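Local coordinates for adenosine deaminase 1 (Arthrobacter aurescens, PDB 3RYS), which probably catalyses the hydrolytic deamination of adenine to hypoxanthine, using one bound zinc ion per subunit, as a step of purine salvage, at residues Leu30-Ala35 / Leu42-Ile47; Glu48-Lys53 / Leu63-Ala68. One frame throughout, in Å; residues are numbered along the deposited sequence.

Contact 1 (Leu30-Ala35 / Leu42-Ile47) and contact 2 (Glu48-Lys53 / Leu63-Ala68) follow one another along the chain, their centres 10 Å apart, and Tyr44 joins them. In contact 1 its CB lies near the Phe32 ring; from there the ring reaches into contact 2, with Tyr44 CE2 3.5 Å from Leu50 CD1 and Tyr44 OH 3.6 Å from Leu65 CD1. Leu50 continues the same apolar cluster, touching Ile31 and Phe32 as well as Leu65. The adenine pocket borders contact 2, where helix 59-69 supplies Leu63 and Tyr66, whereas in contact 1 the nearest atoms of the Ile31 side chain and adenine are about 14 Å apart.

Contact 1 of 2, residues Leu30-Ala35 / Leu42-Ile47; sequences LIFALA and LPYEDI
Helix 28-37 and residues 42-47, a loop that runs into the first turn of helix 47-51, approach each other at two places, where Phe32 CA lies 7.2 Å from Ile47 CA and Ala35 CA lies 7.0 Å from Leu42 CA. Between these points the Phe32 ring projects from the helix and is clasped on both faces. Leu42 CD1 sits over the middle of one face, 3.8 Å from the ring centroid and 8° off the ring normal, a CH-pi contact. Ile47 CB makes a second CH-pi contact on the opposite face, closer to the rim, 3.9 Å from the same Phe32 centroid. The far end of the ring reaches the loop backbone, with Phe32 CZ beside Asp46 C and Ile47 N.

Leu42 gets its CD1 into this position because its side chain extends away from the backbone, CD1 lying anti to CA (chi2 177°). That one methyl also rests on Ala35 CB at 3.6 Å and meets Ile31 CG2 at 4.2 Å, so it occupies a corner formed by three residues of the helix. With the ring cut back to an alanine here, Leu42 CD1 and Ile47 CB lose the surface between them, and a gap would probably open between helix and loop.

The contacts between side chains are apolar. Asp46 is the N-cap of helix 47-51, its OD1 accepting a hydrogen bond from Glu49 N. The arrangement is a helix-loop-helix connection in which Leu42 and Ile47 hold the Phe32 ring by CH-pi contacts on its two faces, after the first strand, 15-17, of the TIM-barrel fold of adenosine deaminases.

Contact 2 of 2, residues Glu48-Lys53 / Leu63-Ala68; sequences EELREK and LDLYYA. With ADE (adenine), chain D.
Similar first torsions, CG anti to the backbone N (chi1 170° in Leu50, -174° in Leu65), bring the branch ends together; Leu65 starts out facing the short helix, while Leu50 approaches only with its end. The branches meet loosely, Leu50 CD1 lying 4.4 Å from Leu65 CD1. The other methyl of Leu65, CD2, lies 3.6 Å from the carbonyl oxygen Lys53 O, an ordinary van der Waals approach. Lys53 adds its CB, 4.5 Å from Leu65 CD1, before the rest of its chain leads away. Leu65 is thus a single apolar prong set against the end region of the short helix 47-51, and the buried surface is small, 117 Å² summed over both sides. Leu50 has a further apolar neighbour in Pro28 of helix 28-37.

Other side chains of helix 59-69 reach the bound adenine. Leu63 CD2 lies 3.6 Å from adenine N9, while adenine C8 stands over one face of the Tyr66 ring, toward its rim and 3.7 Å from Tyr66 CZ. The hydrogen bond between Tyr66 OH and Asp103 OD2 probably helps to hold the end of the ring in place.

Helix 59-69 therefore has two roles: within the long connection from strand 15-17 to strand 95-102, it packs through Leu65 against helix 47-51 and the residues just after it, and through Leu63 and Tyr66 it forms part of the adenine pocket of this zinc-dependent TIM-barrel deaminase.

Contact 1 of 2, residues Leu30-Ala35 / Leu42-Ile47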
ATOM      1  N   LEU A  30     -16.471  -1.861  10.751  1.00 17.35           N
ATOM      2  CA  LEU A  30     -15.558  -1.442  11.811  1.00 15.67           C
ATOM      3  C   LEU A  30     -15.702   0.044  12.100  1.00 14.76           C
ATOM      4  O   LEU A  30     -15.638   0.471  13.253  1.00 14.55           O
ATOM      5  CB  LEU A  30     -14.111  -1.777  11.453  1.00 12.62           C
ATOM      6  CG  LEU A  30     -13.099  -1.490  12.562  1.00 13.24           C
ATOM      7  CD1 LEU A  30     -13.572  -2.076  13.883  1.00 14.68           C
ATOM      8  CD2 LEU A  30     -11.715  -2.015  12.195  1.00 12.85           C
ATOM      9  N   ILE A  31     -15.898   0.827  11.046  1.00 14.79           N
ATOM     10  CA  ILE A  31     -16.129   2.257  11.193  1.00 15.74           C
ATOM     11  C   ILE A  31     -17.290   2.527  12.159  1.00 15.82           C
ATOM     12  O   ILE A  31     -17.145   3.271  13.128  1.00 16.27           O
ATOM     13  CB  ILE A  31     -16.392   2.923   9.829  1.00 13.60           C
ATOM     14  CG1 ILE A  31     -15.178   2.743   8.916  1.00 18.73           C
ATOM     15  CG2 ILE A  31     -16.689   4.394  10.003  1.00 14.12           C
ATOM     16  CD1 ILE A  31     -15.307   3.427   7.564  1.00 17.30           C
ATOM     17  N   PHE A  32     -18.432   1.902  11.907  1.00 13.56           N
ATOM     18  CA  PHE A  32     -19.590   2.058  12.779  1.00 15.37           C
ATOM     19  C   PHE A  32     -19.362   1.517  14.192  1.00 16.80           C
ATOM     20  O   PHE A  32     -19.908   2.044  15.161  1.00 18.75           O
ATOM     21  CB  PHE A  32     -20.823   1.412  12.147  1.00 15.27           C
ATOM     22  CG  PHE A  32     -21.583   2.334  11.247  1.00 18.04           C
ATOM     23  CD1 PHE A  32     -21.065   2.704  10.020  1.00 20.79           C
ATOM     24  CD2 PHE A  32     -22.813   2.839  11.633  1.00 17.71           C
ATOM     25  CE1 PHE A  32     -21.761   3.562   9.189  1.00 24.16           C
ATOM     26  CE2 PHE A  32     -23.514   3.693  10.808  1.00 22.88           C
ATOM     27  CZ  PHE A  32     -22.987   4.055   9.585  1.00 27.14           C
ATOM     28  N   ALA A  33     -18.560   0.465  14.309  1.00 15.15           N
ATOM     29  CA  ALA A  33     -18.275  -0.119  15.613  1.00 16.68           C
ATOM     30  C   ALA A  33     -17.386   0.804  16.447  1.00 18.87           C
ATOM     31  O   ALA A  33     -17.620   1.000  17.641  1.00 17.29           O
ATOM     32  CB  ALA A  33     -17.626  -1.488  15.452  1.00 16.11           C
ATOM     33  N   LEU A  34     -16.362   1.368  15.812  1.00 18.05           N
ATOM     34  CA  LEU A  34     -15.444   2.266  16.501  1.00 17.55           C
ATOM     35  C   LEU A  34     -16.124   3.589  16.824  1.00 17.36           C
ATOM     36  O   LEU A  34     -15.885   4.179  17.878  1.00 18.52           O
ATOM     37  CB  LEU A  34     -14.177   2.489  15.672  1.00 14.24           C
ATOM     38  CG  LEU A  34     -13.342   1.226  15.456  1.00 15.83           C
ATOM     39  CD1 LEU A  34     -12.131   1.509  14.582  1.00 15.55           C
ATOM     40  CD2 LEU A  34     -12.917   0.635  16.791  1.00 15.40           C
ATOM     41  N   ALA A  35     -16.977   4.049  15.915  1.00 15.06           N
ATOM     42  CA  ALA A  35     -17.780   5.233  16.172  1.00 18.37           C
ATOM     43  C   ALA A  35     -18.580   5.019  17.449  1.00 19.28           C
ATOM     44  O   ALA A  35     -18.622   5.884  18.323  1.00 19.71           O
ATOM     45  CB  ALA A  35     -18.711   5.516  14.998  1.00 17.90           C
ATOM     46  N   LEU A  42     -21.714   9.814  13.469  1.00 39.76           N
ATOM     47  CA  LEU A  42     -21.286   9.738  12.076  1.00 40.00           C
ATOM     48  C   LEU A  42     -22.220  10.537  11.160  1.00 40.45           C
ATOM     49  O   LEU A  42     -23.420  10.636  11.427  1.00 38.64           O
ATOM     50  CB  LEU A  42     -21.201   8.275  11.622  1.00 35.05           C
ATOM     51  CG  LEU A  42     -20.062   7.438  12.218  1.00 34.48           C
ATOM     52  CD1 LEU A  42     -20.123   5.985  11.748  1.00 25.32           C
ATOM     53  CD2 LEU A  42     -18.713   8.048  11.871  1.00 25.36           C
ATOM     54  N   PRO A  43     -21.666  11.116  10.079  1.00 37.83           N
ATOM     55  CA  PRO A  43     -22.437  11.882   9.091  1.00 33.93           C
ATOM     56  C   PRO A  43     -23.253  10.983   8.168  1.00 40.92           C
ATOM     57  O   PRO A  43     -23.616  11.421   7.078  1.00 46.71           O
ATOM     58  CB  PRO A  43     -21.357  12.594   8.262  1.00 32.72           C
ATOM     59  CG  PRO A  43     -20.062  12.380   8.995  1.00 44.40           C
ATOM     60  CD  PRO A  43     -20.228  11.116   9.770  1.00 38.68           C
ATOM     61  N   TYR A  44     -23.520   9.750   8.588  1.00 42.99           N
ATOM     62  CA  TYR A  44     -24.295   8.816   7.779  1.00 41.27           C
ATOM     63  C   TYR A  44     -25.418   8.213   8.603  1.00 46.44           C
ATOM     64  O   TYR A  44     -25.182   7.695   9.693  1.00 44.95           O
ATOM     65  CB  TYR A  44     -23.414   7.689   7.236  1.00 38.21           C
ATOM     66  CG  TYR A  44     -22.020   8.119   6.859  1.00 36.48           C
ATOM     67  CD1 TYR A  44     -21.805   9.017   5.824  1.00 37.85           C
ATOM     68  CD2 TYR A  44     -20.914   7.620   7.535  1.00 42.30           C
ATOM     69  CE1 TYR A  44     -20.528   9.413   5.476  1.00 41.46           C
ATOM     70  CE2 TYR A  44     -19.632   8.009   7.193  1.00 42.64           C
ATOM     71  CZ  TYR A  44     -19.445   8.907   6.163  1.00 40.77           C
ATOM     72  OH  TYR A  44     -18.170   9.301   5.818  1.00 38.96           O
ATOM     73  N   GLU A  45     -26.636   8.287   8.077  1.00 48.23           N
ATOM     74  CA  GLU A  45     -27.800   7.707   8.730  1.00 48.69           C
ATOM     75  C   GLU A  45     -27.533   6.249   9.076  1.00 50.16           C
ATOM     76  O   GLU A  45     -27.644   5.838  10.231  1.00 49.15           O
ATOM     77  CB  GLU A  45     -29.018   7.803   7.809  1.00 56.09           C
ATOM     78  CG  GLU A  45     -30.302   7.255   8.409  1.00 61.04           C
ATOM     79  CD  GLU A  45     -30.922   8.204   9.417  1.00 76.66           C
ATOM     80  OE1 GLU A  45     -30.819   9.434   9.214  1.00 77.24           O
ATOM     81  OE2 GLU A  45     -31.515   7.720  10.408  1.00 72.15           O
ATOM     82  N   ASP A  46     -27.177   5.471   8.061  1.00 50.79           N
ATOM     83  CA  ASP A  46     -26.877   4.058   8.246  1.00 45.34           C
ATOM     84  C   ASP A  46     -25.599   3.678   7.511  1.00 38.87           C
ATOM     85  O   ASP A  46     -25.006   4.493   6.799  1.00 37.30           O
ATOM     86  CB  ASP A  46     -28.047   3.180   7.779  1.00 45.14           C
ATOM     87  CG  ASP A  46     -28.691   3.687   6.494  1.00 43.95           C
ATOM     88  OD1 ASP A  46     -28.023   4.407   5.722  1.00 45.24           O
ATOM     89  OD2 ASP A  46     -29.873   3.363   6.255  1.00 44.31           O
ATOM     90  N   ILE A  47     -25.177   2.435   7.692  1.00 36.11           N
ATOM     91  CA  ILE A  47     -23.982   1.935   7.034  1.00 35.55           C
ATOM     92  C   ILE A  47     -24.226   1.734   5.536  1.00 39.21           C
ATOM     93  O   ILE A  47     -23.288   1.595   4.751  1.00 35.80           O
ATOM     94  CB  ILE A  47     -23.474   0.651   7.723  1.00 29.46           C
ATOM     95  CG1 ILE A  47     -22.665  -0.217   6.761  1.00 26.46           C
ATOM     96  CG2 ILE A  47     -24.635  -0.124   8.305  1.00 39.24           C
ATOM     97  CD1 ILE A  47     -22.061  -1.424   7.421  1.00 25.20           C
TER

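Contact 2 of 2, residues Glu48-Lys53 / Leu63-Ala68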
ATOM      1  N   GLU A  48     -25.492   1.753   5.136  1.00 41.92           N
ATOM      2  CA  GLU A  48     -25.829   1.689   3.721  1.00 40.41           C
ATOM      3  C   GLU A  48     -25.566   3.031   3.037  1.00 39.96           C
ATOM      4  O   GLU A  48     -25.058   3.076   1.912  1.00 33.50           O
ATOM      5  CB  GLU A  48     -27.289   1.279   3.532  1.00 47.02           C
ATOM      6  CG  GLU A  48     -27.683   1.072   2.079  1.00 43.94           C
ATOM      7  CD  GLU A  48     -29.178   0.910   1.904  1.00 50.39           C
ATOM      8  OE1 GLU A  48     -29.933   1.267   2.837  1.00 51.00           O
ATOM      9  OE2 GLU A  48     -29.598   0.426   0.834  1.00 55.01           O
ATOM     10  N   GLU A  49     -25.915   4.122   3.716  1.00 39.14           N
ATOM     11  CA  GLU A  49     -25.676   5.457   3.179  1.00 41.54           C
ATOM     12  C   GLU A  49     -24.180   5.696   3.048  1.00 39.50           C
ATOM     13  O   GLU A  49     -23.730   6.451   2.181  1.00 40.04           O
ATOM     14  CB  GLU A  49     -26.299   6.538   4.065  1.00 41.88           C
ATOM     15  CG  GLU A  49     -26.083   7.956   3.535  1.00 44.29           C
ATOM     16  CD  GLU A  49     -26.439   9.032   4.549  1.00 50.72           C
ATOM     17  OE1 GLU A  49     -27.316   8.786   5.405  1.00 51.48           O
ATOM     18  OE2 GLU A  49     -25.841  10.129   4.486  1.00 45.90           O
ATOM     19  N   LEU A  50     -23.411   5.047   3.917  1.00 34.37           N
ATOM     20  CA  LEU A  50     -21.961   5.129   3.850  1.00 37.19           C
ATOM     21  C   LEU A  50     -21.425   4.441   2.592  1.00 31.82           C
ATOM     22  O   LEU A  50     -20.696   5.055   1.813  1.00 32.23           O
ATOM     23  CB  LEU A  50     -21.313   4.548   5.112  1.00 32.56           C
ATOM     24  CG  LEU A  50     -19.793   4.368   5.057  1.00 28.05           C
ATOM     25  CD1 LEU A  50     -19.101   5.653   4.618  1.00 28.32           C
ATOM     26  CD2 LEU A  50     -19.250   3.893   6.392  1.00 25.93           C
ATOM     27  N   ARG A  51     -21.789   3.173   2.395  1.00 30.55           N
ATOM     28  CA  ARG A  51     -21.316   2.416   1.233  1.00 33.40           C
ATOM     29  C   ARG A  51     -21.691   3.126  -0.065  1.00 32.40           C
ATOM     30  O   ARG A  51     -21.026   2.980  -1.089  1.00 32.65           O
ATOM     31  CB  ARG A  51     -21.882   0.995   1.232  1.00 27.21           C
ATOM     32  CG  ARG A  51     -21.773   0.272   2.562  1.00 27.94           C
ATOM     33  CD  ARG A  51     -21.811  -1.240   2.380  1.00 25.36           C
ATOM     34  NE  ARG A  51     -20.523  -1.757   1.919  1.00 27.83           N
ATOM     35  CZ  ARG A  51     -19.679  -2.455   2.675  1.00 24.56           C
ATOM     36  NH1 ARG A  51     -19.986  -2.742   3.933  1.00 23.16           N
ATOM     37  NH2 ARG A  51     -18.531  -2.876   2.168  1.00 25.33           N
ATOM     38  N   GLU A  52     -22.766   3.903   0.003  1.00 32.60           N
ATOM     39  CA  GLU A  52     -23.270   4.660  -1.130  1.00 29.68           C
ATOM     40  C   GLU A  52     -22.276   5.731  -1.577  1.00 31.67           C
ATOM     41  O   GLU A  52     -22.363   6.245  -2.692  1.00 27.27           O
ATOM     42  CB  GLU A  52     -24.591   5.314  -0.735  1.00 35.79           C
ATOM     43  CG  GLU A  52     -25.447   5.786  -1.888  1.00 48.30           C
ATOM     44  CD  GLU A  52     -26.841   6.181  -1.435  1.00 59.48           C
ATOM     45  OE1 GLU A  52     -27.247   5.761  -0.327  1.00 52.44           O
ATOM     46  OE2 GLU A  52     -27.530   6.906  -2.184  1.00 66.89           O
ATOM     47  N   LYS A  53     -21.328   6.061  -0.705  1.00 32.86           N
ATOM     48  CA  LYS A  53     -20.396   7.159  -0.960  1.00 34.89           C
ATOM     49  C   LYS A  53     -19.065   6.708  -1.560  1.00 30.98           C
ATOM     50  O   LYS A  53     -18.095   7.467  -1.577  1.00 24.43           O
ATOM     51  CB  LYS A  53     -20.136   7.953   0.327  1.00 34.15           C
ATOM     52  CG  LYS A  53     -21.326   8.761   0.814  1.00 38.62           C
ATOM     53  CD  LYS A  53     -20.932   9.668   1.966  1.00 45.16           C
ATOM     54  CE  LYS A  53     -22.083  10.577   2.370  1.00 58.58           C
ATOM     55  NZ  LYS A  53     -21.710  11.477   3.504  1.00 55.57           N
ATOM     56  N   LEU A  63      -9.582  10.360  -1.375  1.00 19.09           N
ATOM     57  CA  LEU A  63      -8.885  10.870  -0.201  1.00 18.09           C
ATOM     58  C   LEU A  63      -9.863  11.535   0.769  1.00 20.44           C
ATOM     59  O   LEU A  63      -9.780  11.336   1.985  1.00 18.33           O
ATOM     60  CB  LEU A  63      -7.775  11.848  -0.605  1.00 16.19           C
ATOM     61  CG  LEU A  63      -6.521  11.265  -1.269  1.00 19.40           C
ATOM     62  CD1 LEU A  63      -5.550  12.370  -1.671  1.00 17.67           C
ATOM     63  CD2 LEU A  63      -5.835  10.272  -0.351  1.00 18.91           C
ATOM     64  N   ASP A  64     -10.800  12.311   0.232  1.00 17.30           N
ATOM     65  CA  ASP A  64     -11.767  13.004   1.078  1.00 20.07           C
ATOM     66  C   ASP A  64     -12.505  12.042   2.008  1.00 18.62           C
ATOM     67  O   ASP A  64     -12.625  12.295   3.207  1.00 16.96           O
ATOM     68  CB  ASP A  64     -12.758  13.808   0.233  1.00 20.77           C
ATOM     69  CG  ASP A  64     -12.118  15.026  -0.406  1.00 21.14           C
ATOM     70  OD1 ASP A  64     -11.077  15.488   0.103  1.00 20.65           O
ATOM     71  OD2 ASP A  64     -12.654  15.518  -1.422  1.00 23.93           O
ATOM     72  N   LEU A  65     -12.997  10.938   1.456  1.00 19.92           N
ATOM     73  CA  LEU A  65     -13.667   9.928   2.264  1.00 22.52           C
ATOM     74  C   LEU A  65     -12.651   9.232   3.177  1.00 20.56           C
ATOM     75  O   LEU A  65     -12.853   9.114   4.388  1.00 19.51           O
ATOM     76  CB  LEU A  65     -14.382   8.912   1.367  1.00 20.79           C
ATOM     77  CG  LEU A  65     -15.246   7.867   2.074  1.00 21.75           C
ATOM     78  CD1 LEU A  65     -16.430   8.533   2.739  1.00 22.03           C
ATOM     79  CD2 LEU A  65     -15.709   6.798   1.096  1.00 23.42           C
ATOM     80  N   TYR A  66     -11.558   8.786   2.568  1.00 17.70           N
ATOM     81  CA  TYR A  66     -10.439   8.144   3.253  1.00 17.15           C
ATOM     82  C   TYR A  66     -10.021   8.877   4.529  1.00 17.39           C
ATOM     83  O   TYR A  66      -9.825   8.259   5.576  1.00 16.14           O
ATOM     84  CB  TYR A  66      -9.274   8.060   2.268  1.00 18.36           C
ATOM     85  CG  TYR A  66      -7.947   7.578   2.803  1.00 17.63           C
ATOM     86  CD1 TYR A  66      -6.917   8.476   3.049  1.00 17.69           C
ATOM     87  CD2 TYR A  66      -7.701   6.226   3.005  1.00 14.56           C
ATOM     88  CE1 TYR A  66      -5.687   8.048   3.506  1.00 16.76           C
ATOM     89  CE2 TYR A  66      -6.475   5.787   3.464  1.00 14.52           C
ATOM     90  CZ  TYR A  66      -5.469   6.703   3.715  1.00 16.56           C
ATOM     91  OH  TYR A  66      -4.239   6.281   4.172  1.00 14.78           O
ATOM     92  N   TYR A  67      -9.894  10.196   4.439  1.00 19.54           N
ATOM     93  CA  TYR A  67      -9.542  11.016   5.595  1.00 17.52           C
ATOM     94  C   TYR A  67     -10.719  11.199   6.550  1.00 18.68           C
ATOM     95  O   TYR A  67     -10.548  11.178   7.771  1.00 17.48           O
ATOM     96  CB  TYR A  67      -9.004  12.379   5.149  1.00 14.48           C
ATOM     97  CG  TYR A  67      -7.671  12.283   4.458  1.00 13.50           C
ATOM     98  CD1 TYR A  67      -6.634  11.557   5.024  1.00 14.82           C
ATOM     99  CD2 TYR A  67      -7.448  12.907   3.241  1.00 14.35           C
ATOM    100  CE1 TYR A  67      -5.411  11.456   4.401  1.00 14.81           C
ATOM    101  CE2 TYR A  67      -6.223  12.812   2.606  1.00 15.20           C
ATOM    102  CZ  TYR A  67      -5.209  12.083   3.192  1.00 15.58           C
ATOM    103  OH  TYR A  67      -3.984  11.977   2.576  1.00 17.14           O
ATOM    104  N   ALA A  68     -11.912  11.383   5.991  1.00 16.35           N
ATOM    105  CA  ALA A  68     -13.107  11.573   6.800  1.00 15.32           C
ATOM    106  C   ALA A  68     -13.305  10.395   7.742  1.00 20.26           C
ATOM    107  O   ALA A  68     -13.621  10.573   8.921  1.00 20.04           O
ATOM    108  CB  ALA A  68     -14.322  11.747   5.915  1.00 17.09           C
TER
HETATM  109  N9  ADE D 345      -3.415   7.665   0.166  1.00 18.84           N
HETATM  110  C8  ADE D 345      -3.920   6.413   0.396  1.00 21.89           C
HETATM  111  N7  ADE D 345      -3.936   5.633  -0.665  1.00 20.30           N
HETATM  112  C5  ADE D 345      -3.404   6.438  -1.663  1.00 22.54           C
HETATM  113  C6  ADE D 345      -3.151   6.207  -3.032  1.00 23.31           C
HETATM  114  N6  ADE D 345      -3.420   5.045  -3.639  1.00 21.81           N
HETATM  115  N1  ADE D 345      -2.612   7.218  -3.750  1.00 22.49           N
HETATM  116  C2  ADE D 345      -2.349   8.380  -3.134  1.00 22.84           C
HETATM  117  N3  ADE D 345      -2.540   8.718  -1.856  1.00 21.82           N
HETATM  118  C4  ADE D 345      -3.077   7.693  -1.170  1.00 20.84           C